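Local coordinates for exopolygalacturonase (Yersinia enterocolitica, PDB 2UVF), which probably cleaves digalacturonic acid units from the ends of pectic polygalacturonate chains, as a family 28 glycoside hydrolase of exo-activity, at residues His97-Asp102 against Gln107-Met112; Asn84-Asn87 against Ala91-Tyr94; Val111-Thr116 against Leu452-Val457; Thr283-Arg288 against Asn428-Met433. One frame throughout, in Å; residues are numbered along the deposited sequence.

Interaction 1: residues His97-Asp102 against Gln107-Met112; sequences HFYVND and QHKIVM. With NI (nickel (II) ion), chain J.
Tyr99, near the end of helix 92-100, and Asp102 in the loop after it reach across a short connection to the extended chain 107-112, the two backbones coming nearest at Asp102 and Gln107, whose CA atoms are 6.7 Å apart. The Tyr99 hydroxyl does two jobs. It donates to His108 O, with Tyr99 OH 2.8 Å from that oxygen, lying in the carbonyl plane on a lone pair, and it accepts from Ile110 N in a nearly straight bond of 3.2 Å to Tyr99 OH (161° at the hydrogen). One phenol thus ties two consecutive peptide groups, on either side of Lys109, in this extended run. Closer to the bend, Asp102 turns CG anti to its own nitrogen, which brings OD2 within 3.0 Å of Gln107 N, on the syn side but 31° out of the carboxylate plane. A water adds a second tie, donating both to Asp102 OD2 and to Gln107 O. Phe98 lays CE2 and CZ against the Gln107 amide, CE2 lying 3.7 Å from Gln107 CD with ring and amide planes 69° apart; the amide itself bonds to Thr528 and Met487 of the beta-helix. His97 faces elsewhere, binding nickel through NE2 at 2.1 Å beside two waters. Backbone groups of a chain without regular strand pairing are therefore satisfied by side chains, with one hydroxyl and one carboxylate fixing its path after the helix.

Interaction 2: residues Asn84-Asn87 against Ala91-Tyr94; sequences NNDN and AKPY. With SO4 (sulfate ion), chain G.
Helix 81-88 and the start of helix 92-100 follow each other through a three-residue link, and their backbones come closest at Asp86 and Lys92, with CA atoms 5.9 Å apart. Lys92 carries the contact. Its chain leaves with CG anti to the backbone nitrogen (chi1 -176°), then bends at chi2 and again at chi4, bringing the chain back against the preceding helix. On the way, Lys92 CG lies 3.9 Å from Asn85 CB, and Lys92 CB sits 3.7 Å from Asn85 O. The ammonium ends in a salt bridge, Lys92 NZ to Asp86 OD1, entering from above the carboxylate plane, 40° out of it; the modelled 2.5 Å between Lys92 NZ and Asp86 OD1 is shorter than usual, and its exact value is doubtful. Ser82 O also takes a hydrogen bond from this nitrogen, while Asp96 makes a long, weak ion pair with it. Since the Asp96 carboxylate is also close to that of Asp86, the lysine probably eases the repulsion between the two acids. Asn85 directs its amide to Ala81 O. At the other end, Tyr94 OH is hydrogen-bonded to Asp284, in the family 28 region, and lies 2.6 Å from SO4 O2, a sulfate probably from the crystallisation liquor. Two short helices in succession, locked by a lysine-aspartate bridge across their bend, form a helical link within the N-terminal fibronectin type III region, whose second helix packs on the beta-helix.

Interaction 3: residues Val111-Thr116 against Leu452-Val457; sequences VMQNFT and LAENNV
Gln113 reaches straight out to Glu454, while next to it Val111 crosses Asn455 at a slant, the closest backbone approach being 6.1 Å between the CA atoms of Val111 and Asn455. The glutamine leaves with CG anti to its carbonyl carbon, and its extended chain carries the amide to the glutamate. Glu454 meets it with a chain that is also extended beyond CG, although CG itself starts between the backbone nitrogen and carbonyl carbon (chi1 52°). The two flat groups stand almost perpendicular, 89° apart, and Gln113 NE2 donates to Glu454 OE2 at 3.0 Å with 151° at the hydrogen. The donor comes down on the carboxylate from well above its plane rather than at its edge. Several partners share these polar ends: Gln113 NE2 also bonds to Trp57 O, and the carboxylate accepts from Trp425 NE1 through OE2 and pairs with Arg483 through OE1. The arginine probably offsets the buried negative charge, while two N-H groups hold OE2. At Asn455, where the strand is interrupted, the backbone has positive phi and the side chain points toward Val111 and Gln113. Its amide lies across that of Gln113, the planes steeply inclined to each other, and beside Val111 CG2. Strand 448-459 belongs to the right-handed parallel beta-helix characteristic of family 28 hydrolases, and the contact packs the chain entering strand 114-117 of the fibronectin type III region onto that helix, joining the two domains in a buried interface.

Interaction 4: residues Thr283-Arg288 against Asn428-Met433; sequences TDELGR and NNYFRM. With SO4 (sulfate ion), chain G.
Glu285 is gripped at both carboxylate oxygens, one by Arg432 and the other by Tyr430. Arg432 NE donates to Glu285 OE1 at 2.8 Å in a virtually straight salt bridge (177° at the hydrogen), using the oxygen's syn lone pair and lying in the guanidinium plane; the two flat groups are nearly coplanar, 16° apart. A water closes a small ring beside this bond, donating a hydrogen bond to OE1 and accepting one from Arg432 NH1, while Arg432 NH2 forms a salt bridge with Asp399. Tyr430 OH donates to Glu285 OE2 at 2.6 Å, the carboxylate oxygen standing at the ring edge and meeting the hydroxyl on its anti side, somewhat out of the carboxylate plane. To aim that way, the glutamate bends at chi2 (-86°). The loop bearing it is a type I turn from Asp284 to Gly287, and Asp284 OD1 makes an Asx turn by accepting from Leu286 N at 2.9 Å; Arg288 N reaches the same oxygen from the opposite face, at 3.0 Å. Asp284 OD2 is hydrogen-bonded to Tyr94 OH, which also has a sulfate oxygen in reach. The sulfate also accepts a hydrogen bond from Arg288 NH1, 3.2 Å from SO4 O2. The loop between strands 280-283 and 289-293 thus lies against strand 430-431 and its neighbour 448-459, with Tyr94 of helix 92-100 packed against Glu285, Leu286, Arg288 and the Tyr430 ring.

Overall arrangement
Helix 92-100 ties the set together: interaction 2 uses its start, interaction 1 its end, and their centres are 12 Å apart. Interactions 1 and 3 share Val111 and Met112, and Phe98 CD1 packs 3.4 Å from Val457 CG1. Interaction 4 joins interaction 3 inside the beta-helix, where neighbouring strands bond through Val457 O and Phe431 N at 2.9 Å. Its loop meets the helix as well: His97 CE1 touches Glu285 O at 3.4 Å, Tyr94 OH bonds to Asp284 OD2, and one sulfate, probably from the crystallisation liquor, lies by Tyr94 and accepts from Arg288. Together they seat the fibronectin type III region on the beta-helix; the sugar-pocket residues, such as Asp381 and Asp402, are in none of the eight segments.

Interaction 1: residues His97-Asp102 against Gln107-Met112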
loop_
_atom_site.group_PDB
_atom_site.type_symbol
_atom_site.label_atom_id
_atom_site.label_comp_id
_atom_site.label_asym_id
_atom_site.label_seq_id
_atom_site.Cartn_x
_atom_site.Cartn_y
_atom_site.Cartn_z
ATOM N N HIS A 97 15.903 -13.637 -1.760
ATOM C CA HIS A 97 16.113 -14.236 -3.055
ATOM C C HIS A 97 16.473 -13.173 -4.084
ATOM O O HIS A 97 17.240 -13.430 -5.021
ATOM C CB HIS A 97 14.898 -15.061 -3.472
ATOM C CG HIS A 97 14.963 -15.511 -4.892
ATOM N ND1 HIS A 97 14.340 -14.826 -5.914
ATOM C CD2 HIS A 97 15.642 -16.523 -5.473
ATOM C CE1 HIS A 97 14.603 -15.425 -7.061
ATOM N NE2 HIS A 97 15.402 -16.451 -6.826
ATOM N N PHE A 98 15.973 -11.959 -3.866
ATOM C CA PHE A 98 16.236 -10.833 -4.771
ATOM C C PHE A 98 17.748 -10.649 -4.932
ATOM O O PHE A 98 18.222 -10.380 -6.011
ATOM C CB PHE A 98 15.555 -9.569 -4.239
ATOM C CG PHE A 98 15.847 -8.321 -5.030
ATOM C CD1 PHE A 98 15.018 -7.941 -6.093
ATOM C CD2 PHE A 98 16.927 -7.495 -4.688
ATOM C CE1 PHE A 98 15.270 -6.780 -6.807
ATOM C CE2 PHE A 98 17.180 -6.336 -5.404
ATOM C CZ PHE A 98 16.346 -5.971 -6.465
ATOM N N TYR A 99 18.498 -10.802 -3.842
ATOM C CA TYR A 99 19.945 -10.639 -3.894
ATOM C C TYR A 99 20.720 -11.873 -4.378
ATOM O O TYR A 99 21.907 -11.739 -4.661
ATOM C CB TYR A 99 20.480 -10.179 -2.544
ATOM C CG TYR A 99 19.890 -8.870 -2.080
ATOM C CD1 TYR A 99 20.366 -7.651 -2.567
ATOM C CD2 TYR A 99 18.855 -8.846 -1.152
ATOM C CE1 TYR A 99 19.833 -6.453 -2.129
ATOM C CE2 TYR A 99 18.305 -7.650 -0.729
ATOM C CZ TYR A 99 18.812 -6.461 -1.211
ATOM O OH TYR A 99 18.271 -5.274 -0.786
ATOM N N VAL A 100 20.070 -13.048 -4.479
ATOM C CA VAL A 100 20.707 -14.282 -4.984
ATOM C C VAL A 100 21.353 -14.106 -6.347
ATOM O O VAL A 100 22.379 -14.720 -6.635
ATOM C CB VAL A 100 19.713 -15.414 -5.061
ATOM N N ASN A 101 20.720 -13.290 -7.189
ATOM C CA ASN A 101 21.223 -12.921 -8.519
ATOM C C ASN A 101 22.398 -11.930 -8.483
ATOM O O ASN A 101 23.157 -11.817 -9.453
ATOM C CB ASN A 101 20.076 -12.302 -9.342
ATOM C CG ASN A 101 19.353 -13.322 -10.211
ATOM O OD1 ASN A 101 18.531 -12.953 -11.051
ATOM N ND2 ASN A 101 19.665 -14.616 -10.024
ATOM N N ASP A 102 22.621 -11.267 -7.361
ATOM C CA ASP A 102 23.358 -10.020 -7.365
ATOM C C ASP A 102 24.842 -10.221 -7.099
ATOM O O ASP A 102 25.358 -9.891 -6.068
ATOM C CB ASP A 102 22.697 -9.003 -6.418
ATOM C CG ASP A 102 23.351 -7.671 -6.442
ATOM O OD1 ASP A 102 23.880 -7.317 -7.434
ATOM O OD2 ASP A 102 23.363 -6.979 -5.469
ATOM N N GLN A 107 23.271 -4.077 -6.125
ATOM C CA GLN A 107 22.022 -3.694 -5.459
ATOM C C GLN A 107 22.217 -3.184 -4.036
ATOM O O GLN A 107 22.973 -3.770 -3.247
ATOM C CB GLN A 107 21.028 -4.874 -5.454
ATOM C CG GLN A 107 20.443 -5.265 -6.837
ATOM C CD GLN A 107 19.482 -4.238 -7.398
ATOM O OE1 GLN A 107 19.086 -3.296 -6.707
ATOM N NE2 GLN A 107 19.120 -4.398 -8.658
ATOM N N HIS A 108 21.541 -2.075 -3.721
ATOM C CA HIS A 108 21.476 -1.562 -2.356
ATOM C C HIS A 108 20.925 -2.638 -1.427
ATOM O O HIS A 108 19.831 -3.162 -1.641
ATOM C CB HIS A 108 20.587 -0.299 -2.260
ATOM C CG HIS A 108 20.549 0.289 -0.881
ATOM N ND1 HIS A 108 21.488 1.195 -0.433
ATOM C CD2 HIS A 108 19.720 0.058 0.165
ATOM C CE1 HIS A 108 21.232 1.503 0.827
ATOM N NE2 HIS A 108 20.166 0.827 1.212
ATOM N N LYS A 109 21.691 -2.972 -0.396
ATOM C CA LYS A 109 21.254 -3.939 0.612
ATOM C C LYS A 109 20.423 -3.256 1.696
ATOM O O LYS A 109 20.920 -2.444 2.465
ATOM C CB LYS A 109 22.447 -4.687 1.232
ATOM C CG LYS A 109 23.371 -5.405 0.219
ATOM C CD LYS A 109 24.799 -5.504 0.811
ATOM C CE LYS A 109 25.852 -5.946 -0.216
ATOM N NZ LYS A 109 26.304 -4.822 -1.096
ATOM N N ILE A 110 19.147 -3.614 1.757
ATOM C CA ILE A 110 18.231 -3.048 2.738
ATOM C C ILE A 110 18.469 -3.649 4.127
ATOM O O ILE A 110 19.061 -4.711 4.259
ATOM C CB ILE A 110 16.751 -3.186 2.274
ATOM C CG1 ILE A 110 16.302 -4.651 2.243
ATOM C CG2 ILE A 110 16.559 -2.530 0.895
ATOM C CD1 ILE A 110 14.789 -4.848 2.215
ATOM N N VAL A 111 18.010 -2.949 5.157
ATOM C CA VAL A 111 18.071 -3.447 6.521
ATOM C C VAL A 111 16.657 -3.669 7.065
ATOM O O VAL A 111 15.701 -3.029 6.617
ATOM C CB VAL A 111 18.913 -2.500 7.429
ATOM C CG1 VAL A 111 20.402 -2.496 6.978
ATOM C CG2 VAL A 111 18.327 -1.057 7.460
ATOM N N MET A 112 16.514 -4.601 8.003
ATOM C CA MET A 112 15.222 -4.819 8.680
ATOM C C MET A 112 14.976 -3.777 9.779
ATOM O O MET A 112 15.919 -3.311 10.424
ATOM C CB MET A 112 15.101 -6.248 9.217
ATOM C CG MET A 112 15.209 -7.350 8.142
ATOM S SD MET A 112 13.800 -7.463 6.971
ATOM C CE MET A 112 14.411 -6.518 5.593
HETATM NI NI NI J . 16.190 -17.810 -8.244
HETATM O O HOH W 1 23.727 -6.312 -2.880
HETATM O O HOH W 2 14.167 -18.160 -9.183
HETATM O O HOH W 3 16.854 -15.949 -9.433
#

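Interaction 2: residues Asn84-Asn87 against Ala91-Tyr94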
loop_
_atom_site.group_PDB
_atom_site.type_symbol
_atom_site.label_atom_id
_atom_site.label_comp_id
_atom_site.label_asym_id
_atom_site.label_seq_id
_atom_site.Cartn_x
_atom_site.Cartn_y
_atom_site.Cartn_z
ATOM N N ASN A 84 14.391 -13.014 12.702
ATOM C CA ASN A 84 13.004 -12.821 13.091
ATOM C C ASN A 84 12.106 -12.646 11.876
ATOM O O ASN A 84 11.119 -13.367 11.713
ATOM C CB ASN A 84 12.856 -11.626 14.006
ATOM C CG ASN A 84 11.452 -11.491 14.545
ATOM O OD1 ASN A 84 10.639 -10.698 14.037
ATOM N ND2 ASN A 84 11.156 -12.259 15.577
ATOM N N ASN A 85 12.465 -11.709 11.008
ATOM C CA ASN A 85 11.783 -11.596 9.707
ATOM C C ASN A 85 11.706 -12.908 8.886
ATOM O O ASN A 85 10.676 -13.170 8.262
ATOM C CB ASN A 85 12.354 -10.429 8.904
ATOM C CG ASN A 85 11.764 -9.076 9.327
ATOM O OD1 ASN A 85 10.932 -8.516 8.612
ATOM N ND2 ASN A 85 12.195 -8.548 10.489
ATOM N N ASP A 86 12.746 -13.755 8.913
ATOM C CA ASP A 86 12.685 -15.052 8.200
ATOM C C ASP A 86 11.503 -15.903 8.689
ATOM O O ASP A 86 10.860 -16.600 7.911
ATOM C CB ASP A 86 13.994 -15.871 8.333
ATOM C CG ASP A 86 15.186 -15.243 7.608
ATOM O OD1 ASP A 86 14.992 -14.487 6.638
ATOM O OD2 ASP A 86 16.338 -15.527 8.013
ATOM N N ASN A 87 11.230 -15.826 9.987
ATOM C CA ASN A 87 10.129 -16.551 10.638
ATOM C C ASN A 87 8.734 -15.916 10.387
ATOM O O ASN A 87 7.781 -16.620 10.012
ATOM C CB ASN A 87 10.460 -16.648 12.148
ATOM C CG ASN A 87 9.474 -17.502 12.950
ATOM O OD1 ASN A 87 8.490 -18.038 12.428
ATOM N ND2 ASN A 87 9.747 -17.626 14.259
ATOM N N ALA A 91 7.245 -11.187 3.130
ATOM C CA ALA A 91 8.102 -10.488 2.177
ATOM C C ALA A 91 9.553 -10.972 2.180
ATOM O O ALA A 91 10.193 -11.000 1.130
ATOM C CB ALA A 91 8.074 -9.002 2.444
ATOM N N LYS A 92 10.063 -11.331 3.352
ATOM C CA LYS A 92 11.482 -11.584 3.568
ATOM C C LYS A 92 12.130 -12.699 2.747
ATOM O O LYS A 92 13.220 -12.495 2.248
ATOM C CB LYS A 92 11.786 -11.775 5.063
ATOM C CG LYS A 92 13.258 -11.960 5.406
ATOM C CD LYS A 92 14.128 -10.803 4.937
ATOM C CE LYS A 92 15.453 -10.776 5.688
ATOM N NZ LYS A 92 15.742 -12.118 6.243
ATOM N N PRO A 93 11.493 -13.885 2.616
ATOM C CA PRO A 93 12.109 -14.849 1.687
ATOM C C PRO A 93 12.264 -14.323 0.238
ATOM O O PRO A 93 13.221 -14.700 -0.459
ATOM C CB PRO A 93 11.161 -16.051 1.735
ATOM C CG PRO A 93 9.885 -15.520 2.284
ATOM C CD PRO A 93 10.280 -14.451 3.251
ATOM N N TYR A 94 11.325 -13.476 -0.201
ATOM C CA TYR A 94 11.413 -12.806 -1.504
ATOM C C TYR A 94 12.512 -11.772 -1.544
ATOM O O TYR A 94 13.201 -11.647 -2.534
ATOM C CB TYR A 94 10.069 -12.184 -1.885
ATOM C CG TYR A 94 9.063 -13.224 -2.319
ATOM C CD1 TYR A 94 8.972 -13.631 -3.653
ATOM C CD2 TYR A 94 8.213 -13.806 -1.392
ATOM C CE1 TYR A 94 8.053 -14.593 -4.048
ATOM C CE2 TYR A 94 7.302 -14.784 -1.767
ATOM C CZ TYR A 94 7.209 -15.169 -3.085
ATOM O OH TYR A 94 6.282 -16.147 -3.414
HETATM S S SO4 G . 3.518 -15.338 -1.412
HETATM O O1 SO4 G . 3.332 -15.375 0.041
HETATM O O2 SO4 G . 4.259 -16.530 -1.817
HETATM O O3 SO4 G . 2.254 -15.295 -2.147
HETATM O O4 SO4 G . 4.262 -14.133 -1.741
#

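Interaction 3: residues Val111-Thr116 against Leu452-Val457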
loop_
_atom_site.group_PDB
_atom_site.type_symbol
_atom_site.label_atom_id
_atom_site.label_comp_id
_atom_site.label_asym_id
_atom_site.label_seq_id
_atom_site.Cartn_x
_atom_site.Cartn_y
_atom_site.Cartn_z
ATOM N N VAL A 111 18.010 -2.949 5.157
ATOM C CA VAL A 111 18.071 -3.447 6.521
ATOM C C VAL A 111 16.657 -3.669 7.065
ATOM O O VAL A 111 15.701 -3.029 6.617
ATOM C CB VAL A 111 18.913 -2.500 7.429
ATOM C CG1 VAL A 111 20.402 -2.496 6.978
ATOM C CG2 VAL A 111 18.327 -1.057 7.460
ATOM N N MET A 112 16.514 -4.601 8.003
ATOM C CA MET A 112 15.222 -4.819 8.680
ATOM C C MET A 112 14.976 -3.777 9.779
ATOM O O MET A 112 15.919 -3.311 10.424
ATOM C CB MET A 112 15.101 -6.248 9.217
ATOM C CG MET A 112 15.209 -7.350 8.142
ATOM S SD MET A 112 13.800 -7.463 6.971
ATOM C CE MET A 112 14.411 -6.518 5.593
ATOM N N GLN A 113 13.704 -3.406 9.959
ATOM C CA GLN A 113 13.272 -2.356 10.900
ATOM C C GLN A 113 12.109 -2.871 11.762
ATOM O O GLN A 113 11.414 -2.100 12.410
ATOM C CB GLN A 113 12.824 -1.113 10.142
ATOM C CG GLN A 113 13.919 -0.399 9.364
ATOM C CD GLN A 113 13.382 0.717 8.500
ATOM O OE1 GLN A 113 13.474 0.676 7.273
ATOM N NE2 GLN A 113 12.822 1.730 9.138
ATOM N N ASN A 114 11.896 -4.181 11.753
ATOM C CA ASN A 114 10.813 -4.793 12.519
ATOM C C ASN A 114 11.256 -6.098 13.159
ATOM O O ASN A 114 12.117 -6.793 12.622
ATOM C CB ASN A 114 9.552 -5.006 11.652
ATOM C CG ASN A 114 9.700 -6.154 10.663
ATOM O OD1 ASN A 114 10.205 -5.959 9.550
ATOM N ND2 ASN A 114 9.240 -7.357 11.056
ATOM N N PHE A 115 10.661 -6.417 14.305
ATOM C CA PHE A 115 10.933 -7.655 15.038
ATOM C C PHE A 115 9.661 -8.037 15.802
ATOM O O PHE A 115 9.163 -7.257 16.603
ATOM C CB PHE A 115 12.123 -7.440 15.999
ATOM C CG PHE A 115 12.510 -8.657 16.821
ATOM C CD1 PHE A 115 13.574 -9.462 16.436
ATOM C CD2 PHE A 115 11.851 -8.961 18.008
ATOM C CE1 PHE A 115 13.947 -10.577 17.196
ATOM C CE2 PHE A 115 12.222 -10.070 18.773
ATOM C CZ PHE A 115 13.266 -10.879 18.360
ATOM N N THR A 116 9.139 -9.235 15.538
ATOM C CA THR A 116 7.922 -9.734 16.207
ATOM C C THR A 116 8.200 -10.608 17.455
ATOM O O THR A 116 8.716 -11.729 17.345
ATOM C CB THR A 116 7.018 -10.512 15.219
ATOM O OG1 THR A 116 6.800 -9.714 14.063
ATOM C CG2 THR A 116 5.683 -10.842 15.837
ATOM N N LEU A 452 7.421 8.489 3.629
ATOM C CA LEU A 452 8.761 7.851 3.629
ATOM C C LEU A 452 8.761 6.361 3.225
ATOM O O LEU A 452 8.265 5.505 3.957
ATOM C CB LEU A 452 9.502 8.077 4.978
ATOM C CG LEU A 452 10.877 7.401 5.165
ATOM C CD1 LEU A 452 11.894 7.850 4.117
ATOM C CD2 LEU A 452 11.437 7.594 6.563
ATOM N N ALA A 453 9.335 6.063 2.060
ATOM C CA ALA A 453 9.434 4.686 1.555
ATOM C C ALA A 453 10.905 4.192 1.556
ATOM O O ALA A 453 11.705 4.554 0.687
ATOM C CB ALA A 453 8.801 4.583 0.148
ATOM N N GLU A 454 11.248 3.361 2.542
ATOM C CA GLU A 454 12.640 2.922 2.727
ATOM C C GLU A 454 12.739 1.436 2.935
ATOM O O GLU A 454 11.862 0.826 3.517
ATOM C CB GLU A 454 13.301 3.646 3.913
ATOM C CG GLU A 454 12.508 3.574 5.227
ATOM C CD GLU A 454 13.247 4.195 6.385
ATOM O OE1 GLU A 454 14.376 4.690 6.163
ATOM O OE2 GLU A 454 12.701 4.195 7.516
ATOM N N ASN A 455 13.845 0.871 2.478
ATOM C CA ASN A 455 14.235 -0.502 2.810
ATOM C C ASN A 455 13.215 -1.491 2.253
ATOM O O ASN A 455 12.747 -2.396 2.955
ATOM C CB ASN A 455 14.491 -0.678 4.329
ATOM C CG ASN A 455 15.759 0.053 4.817
ATOM O OD1 ASN A 455 15.700 0.993 5.630
ATOM N ND2 ASN A 455 16.902 -0.393 4.345
ATOM N N ASN A 456 12.906 -1.289 0.966
ATOM C CA ASN A 456 11.946 -2.060 0.219
ATOM C C ASN A 456 12.681 -2.656 -0.977
ATOM O O ASN A 456 13.694 -2.126 -1.445
ATOM C CB ASN A 456 10.764 -1.189 -0.306
ATOM C CG ASN A 456 9.923 -0.553 0.800
ATOM O OD1 ASN A 456 9.146 -1.218 1.480
ATOM N ND2 ASN A 456 10.051 0.749 0.955
ATOM N N VAL A 457 12.144 -3.752 -1.486
ATOM C CA VAL A 457 12.650 -4.373 -2.706
ATOM C C VAL A 457 11.513 -4.442 -3.744
ATOM O O VAL A 457 10.383 -4.784 -3.401
ATOM C CB VAL A 457 13.270 -5.782 -2.388
ATOM C CG1 VAL A 457 13.162 -6.706 -3.542
ATOM C CG2 VAL A 457 14.722 -5.616 -1.981
#

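Interaction 4: residues Thr283-Arg288 against Asn428-Met433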
loop_
_atom_site.group_PDB
_atom_site.type_symbol
_atom_site.label_atom_id
_atom_site.label_comp_id
_atom_site.label_asym_id
_atom_site.label_seq_id
_atom_site.Cartn_x
_atom_site.Cartn_y
_atom_site.Cartn_z
ATOM N N THR A 283 4.044 -20.086 -11.756
ATOM C CA THR A 283 5.003 -20.419 -10.703
ATOM C C THR A 283 5.913 -19.188 -10.546
ATOM O O THR A 283 6.479 -18.734 -11.533
ATOM C CB THR A 283 5.827 -21.688 -11.077
ATOM O OG1 THR A 283 4.954 -22.824 -11.144
ATOM C CG2 THR A 283 6.971 -21.977 -10.054
ATOM N N ASP A 284 6.037 -18.649 -9.331
ATOM C CA ASP A 284 6.867 -17.439 -9.115
ATOM C C ASP A 284 8.371 -17.701 -8.947
ATOM O O ASP A 284 8.826 -18.826 -9.145
ATOM C CB ASP A 284 6.281 -16.479 -8.044
ATOM C CG ASP A 284 6.549 -16.915 -6.596
ATOM O OD1 ASP A 284 7.488 -17.711 -6.326
ATOM O OD2 ASP A 284 5.816 -16.413 -5.707
ATOM N N GLU A 285 9.126 -16.655 -8.629
ATOM C CA GLU A 285 10.603 -16.682 -8.590
ATOM C C GLU A 285 11.170 -17.476 -7.383
ATOM O O GLU A 285 12.335 -17.881 -7.380
ATOM C CB GLU A 285 11.187 -15.242 -8.654
ATOM C CG GLU A 285 10.735 -14.283 -7.529
ATOM C CD GLU A 285 9.420 -13.553 -7.814
ATOM O OE1 GLU A 285 8.690 -13.947 -8.760
ATOM O OE2 GLU A 285 9.122 -12.566 -7.100
ATOM N N LEU A 286 10.342 -17.661 -6.360
ATOM C CA LEU A 286 10.606 -18.623 -5.290
ATOM C C LEU A 286 10.096 -20.035 -5.605
ATOM O O LEU A 286 10.286 -20.971 -4.813
ATOM C CB LEU A 286 9.964 -18.128 -3.993
ATOM C CG LEU A 286 10.885 -17.620 -2.888
ATOM C CD1 LEU A 286 12.003 -16.854 -3.430
ATOM C CD2 LEU A 286 10.118 -16.836 -1.878
ATOM N N GLY A 287 9.430 -20.173 -6.746
ATOM C CA GLY A 287 8.795 -21.418 -7.155
ATOM C C GLY A 287 7.463 -21.645 -6.476
ATOM O O GLY A 287 6.985 -22.760 -6.410
ATOM N N ARG A 288 6.869 -20.581 -5.941
ATOM C CA ARG A 288 5.556 -20.662 -5.295
ATOM C C ARG A 288 4.500 -20.374 -6.350
ATOM O O ARG A 288 4.809 -19.794 -7.386
ATOM C CB ARG A 288 5.469 -19.671 -4.134
ATOM C CG ARG A 288 6.512 -19.934 -3.032
ATOM C CD ARG A 288 6.143 -19.182 -1.808
ATOM N NE ARG A 288 7.196 -19.251 -0.822
ATOM C CZ ARG A 288 7.233 -18.498 0.273
ATOM N NH1 ARG A 288 6.264 -17.620 0.496
ATOM N NH2 ARG A 288 8.229 -18.628 1.145
ATOM N N ASN A 428 10.283 -2.422 4.448
ATOM C CA ASN A 428 10.420 -3.886 4.463
ATOM C C ASN A 428 9.339 -4.632 3.668
ATOM O O ASN A 428 8.865 -5.698 4.080
ATOM C CB ASN A 428 10.526 -4.425 5.905
ATOM C CG ASN A 428 11.710 -3.834 6.676
ATOM O OD1 ASN A 428 12.650 -3.276 6.082
ATOM N ND2 ASN A 428 11.674 -3.966 7.993
ATOM N N ASN A 429 8.948 -4.054 2.535
ATOM C CA ASN A 429 7.946 -4.675 1.649
ATOM C C ASN A 429 8.631 -5.232 0.464
ATOM O O ASN A 429 9.721 -4.750 0.068
ATOM C CB ASN A 429 6.885 -3.658 1.185
ATOM C CG ASN A 429 6.148 -3.051 2.339
ATOM O OD1 ASN A 429 5.377 -3.727 2.970
ATOM N ND2 ASN A 429 6.417 -1.773 2.649
ATOM N N TYR A 430 8.003 -6.265 -0.095
ATOM C CA TYR A 430 8.404 -6.777 -1.408
ATOM C C TYR A 430 7.327 -6.464 -2.458
ATOM O O TYR A 430 6.213 -6.958 -2.375
ATOM C CB TYR A 430 8.635 -8.272 -1.316
ATOM C CG TYR A 430 9.203 -8.912 -2.558
ATOM C CD1 TYR A 430 10.567 -8.922 -2.797
ATOM C CD2 TYR A 430 8.365 -9.545 -3.481
ATOM C CE1 TYR A 430 11.081 -9.548 -3.945
ATOM C CE2 TYR A 430 8.855 -10.147 -4.602
ATOM C CZ TYR A 430 10.213 -10.158 -4.840
ATOM O OH TYR A 430 10.697 -10.804 -5.976
ATOM N N PHE A 431 7.660 -5.633 -3.437
ATOM C CA PHE A 431 6.719 -5.310 -4.509
ATOM C C PHE A 431 7.053 -6.189 -5.698
ATOM O O PHE A 431 8.201 -6.192 -6.139
ATOM C CB PHE A 431 6.801 -3.823 -4.898
ATOM C CG PHE A 431 6.568 -2.888 -3.751
ATOM C CD1 PHE A 431 5.304 -2.372 -3.504
ATOM C CD2 PHE A 431 7.623 -2.511 -2.916
ATOM C CE1 PHE A 431 5.076 -1.502 -2.427
ATOM C CE2 PHE A 431 7.416 -1.642 -1.844
ATOM C CZ PHE A 431 6.139 -1.129 -1.595
ATOM N N ARG A 432 6.099 -6.990 -6.154
ATOM C CA ARG A 432 6.264 -7.718 -7.394
ATOM C C ARG A 432 5.556 -6.908 -8.484
ATOM O O ARG A 432 5.875 -5.760 -8.673
ATOM C CB ARG A 432 5.765 -9.167 -7.286
ATOM C CG ARG A 432 6.394 -10.119 -8.307
ATOM C CD ARG A 432 5.992 -11.567 -8.043
ATOM N NE ARG A 432 6.361 -12.450 -9.140
ATOM C CZ ARG A 432 5.687 -12.563 -10.282
ATOM N NH1 ARG A 432 6.120 -13.400 -11.225
ATOM N NH2 ARG A 432 4.589 -11.829 -10.500
ATOM N N MET A 433 4.589 -7.484 -9.182
ATOM C CA MET A 433 3.886 -6.725 -10.227
ATOM C C MET A 433 2.900 -5.722 -9.661
ATOM O O MET A 433 2.410 -5.871 -8.534
ATOM C CB MET A 433 3.258 -7.646 -11.300
ATOM C CG MET A 433 4.322 -8.494 -11.955
ATOM S SD MET A 433 3.926 -9.395 -13.413
ATOM C CE MET A 433 3.345 -8.107 -14.499
HETATM S S SO4 G . 3.518 -15.338 -1.412
HETATM O O1 SO4 G . 3.332 -15.375 0.041
HETATM O O2 SO4 G . 4.259 -16.530 -1.817
HETATM O O3 SO4 G . 2.254 -15.295 -2.147
HETATM O O4 SO4 G . 4.262 -14.133 -1.741
HETATM O O HOH W 4 8.524 -14.702 -11.531
#